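CalsepRRP (Calystegia sepium, PDB 1JY5) is related to the T2 ribonucleases, enzymes that bind and cleave RNA, and may act in a similar way. Local coordinates at residues Thr9-Trp14 against Val175-Ile180. Numbering follows the deposited sequence.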
# COMPACT_ATOMS: atom_id res chain seq x y z
N THR A 9 2.43 3.33 8.32
CA THR A 9 1.21 3.36 7.53
C THR A 9 1.40 2.30 6.45
O THR A 9 2.37 2.35 5.69
CB THR A 9 0.96 4.73 6.82
OG1 THR A 9 0.48 5.69 7.77
CG2 THR A 9 -0.07 4.58 5.69
N LEU A 10 0.51 1.31 6.40
CA LEU A 10 0.59 0.31 5.34
C LEU A 10 -0.43 0.79 4.31
O LEU A 10 -1.63 0.79 4.56
CB LEU A 10 0.19 -1.10 5.84
CG LEU A 10 0.07 -2.19 4.75
CD1 LEU A 10 1.41 -2.40 4.07
CD2 LEU A 10 -0.42 -3.52 5.35
N ALA A 11 0.06 1.25 3.16
CA ALA A 11 -0.83 1.73 2.11
C ALA A 11 -1.00 0.62 1.08
O ALA A 11 -0.03 -0.02 0.67
CB ALA A 11 -0.25 2.98 1.45
N LEU A 12 -2.25 0.39 0.69
CA LEU A 12 -2.58 -0.65 -0.28
C LEU A 12 -3.28 -0.03 -1.49
O LEU A 12 -4.08 0.89 -1.35
CB LEU A 12 -3.50 -1.68 0.37
CG LEU A 12 -2.96 -2.31 1.67
CD1 LEU A 12 -4.02 -3.21 2.29
CD2 LEU A 12 -1.68 -3.09 1.38
N THR A 13 -2.97 -0.55 -2.67
CA THR A 13 -3.55 -0.03 -3.90
C THR A 13 -4.58 -0.99 -4.49
O THR A 13 -4.33 -2.20 -4.55
CB THR A 13 -2.46 0.19 -4.96
OG1 THR A 13 -1.45 1.06 -4.43
CG2 THR A 13 -3.05 0.81 -6.22
N TRP A 14 -5.73 -0.47 -4.90
CA TRP A 14 -6.74 -1.32 -5.51
C TRP A 14 -6.33 -1.42 -6.98
O TRP A 14 -6.42 -0.45 -7.74
CB TRP A 14 -8.13 -0.69 -5.37
CG TRP A 14 -9.22 -1.55 -5.96
CD1 TRP A 14 -9.85 -1.37 -7.16
CD2 TRP A 14 -9.77 -2.75 -5.39
NE1 TRP A 14 -10.75 -2.39 -7.38
CE2 TRP A 14 -10.72 -3.25 -6.31
CE3 TRP A 14 -9.55 -3.45 -4.20
CZ2 TRP A 14 -11.46 -4.41 -6.07
CZ3 TRP A 14 -10.27 -4.61 -3.96
CH2 TRP A 14 -11.22 -5.08 -4.89
N VAL A 175 -12.38 3.40 -5.41
CA VAL A 175 -11.43 3.26 -4.32
C VAL A 175 -10.05 2.98 -4.90
O VAL A 175 -9.86 1.99 -5.62
CB VAL A 175 -11.83 2.11 -3.37
CG1 VAL A 175 -10.77 1.93 -2.28
CG2 VAL A 175 -13.18 2.42 -2.74
N GLU A 176 -9.10 3.85 -4.60
CA GLU A 176 -7.74 3.68 -5.11
C GLU A 176 -6.75 3.21 -4.06
O GLU A 176 -5.91 2.36 -4.34
CB GLU A 176 -7.24 4.99 -5.72
CG GLU A 176 -5.78 4.93 -6.16
CD GLU A 176 -5.35 6.14 -6.98
OE1 GLU A 176 -5.62 7.28 -6.54
OE2 GLU A 176 -4.74 5.93 -8.05
N GLN A 177 -6.87 3.74 -2.85
CA GLN A 177 -5.94 3.36 -1.79
C GLN A 177 -6.57 3.23 -0.41
O GLN A 177 -7.45 4.01 -0.04
CB GLN A 177 -4.80 4.39 -1.76
CG GLN A 177 -3.74 4.19 -0.69
CD GLN A 177 -2.58 5.17 -0.83
OE1 GLN A 177 -1.78 5.08 -1.76
NE2 GLN A 177 -2.49 6.11 0.10
N VAL A 178 -6.13 2.22 0.33
CA VAL A 178 -6.60 2.01 1.70
C VAL A 178 -5.37 2.04 2.59
O VAL A 178 -4.36 1.40 2.29
CB VAL A 178 -7.35 0.66 1.86
CG1 VAL A 178 -7.56 0.35 3.34
CG2 VAL A 178 -8.71 0.73 1.16
N GLN A 179 -5.45 2.79 3.68
CA GLN A 179 -4.34 2.92 4.62
C GLN A 179 -4.68 2.36 6.00
O GLN A 179 -5.70 2.74 6.59
CB GLN A 179 -3.93 4.39 4.75
CG GLN A 179 -3.34 5.00 3.49
CD GLN A 179 -3.18 6.51 3.61
OE1 GLN A 179 -3.27 7.07 4.70
NE2 GLN A 179 -2.94 7.17 2.49
N ILE A 180 -3.83 1.47 6.49
CA ILE A 180 -3.98 0.84 7.80
C ILE A 180 -2.73 1.23 8.58
O ILE A 180 -1.62 1.11 8.07
CB ILE A 180 -4.00 -0.70 7.70
CG1 ILE A 180 -5.09 -1.16 6.73
CG2 ILE A 180 -4.22 -1.30 9.09
CD1 ILE A 180 -6.47 -0.73 7.12
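Leu-10 and Ile-180 form a hydrogen-bonded antiparallel pair, and so do Leu-12 and Val-178. Leu-10 N reaches Ile-180 O at 2.7 Å, nearly in line with the carbonyl, and Ile-180 N returns a bond to Leu-10 O. The bonds between Leu-12 and Val-178 are more bent, 155° at the hydrogen for Leu-12 N to Val-178 O. A fifth bond, Trp-14 N to Glu-176 O at 2.9 Å, comes from above the carbonyl plane and is accepted by a residue of the classic beta bulge in which Glu-176 and Gln-177 both face Lys-169. Weaker CA-H...O contacts run between the bonds, from the CA atoms of Ala-11, Thr-13, Gln-177 and Gln-179 to carbonyls across the strands, the shortest from Gln-177 CA to Leu-12 O (3.1 Å).

Side chains meet across the strands chiefly on the face of Ala-11, Thr-13, Gln-177 and Gln-179. With CG anti to its backbone N (chi1 178°) and the chain extended beyond, Gln-177 runs past Leu-12 O and brings CD to 3.9 Å from Ala-11 CB. At the end of the pairing, Thr-9 CG2 lies obliquely across Gln-179, 4.0 Å from CG, while Thr-9 OG1 bonds to Asp-48. Shortening Gln-177 to an alanine would probably uncover the Ala-11 methyl, now overlaid by the amide end, and strip Leu-12 O of its contact with CG.

Leu-10, Leu-12, Val-178 and Ile-180 present nonpolar groups on the other face, where Leu-12 and Val-178 both touch Phe-40. Trp-14 packs CB 3.2 Å from Val-175 O, and its indole swings off to meet Phe-40 edge-to-face and to bond Pro-205 O through NE1.

Strand 7-14 also pairs with strand 40-48, so this ladder ties two central strands of the antiparallel sheet in the RNase T2-type fold: backbone bonds fix the register, and the hydrocarbon face contributes to the buried core.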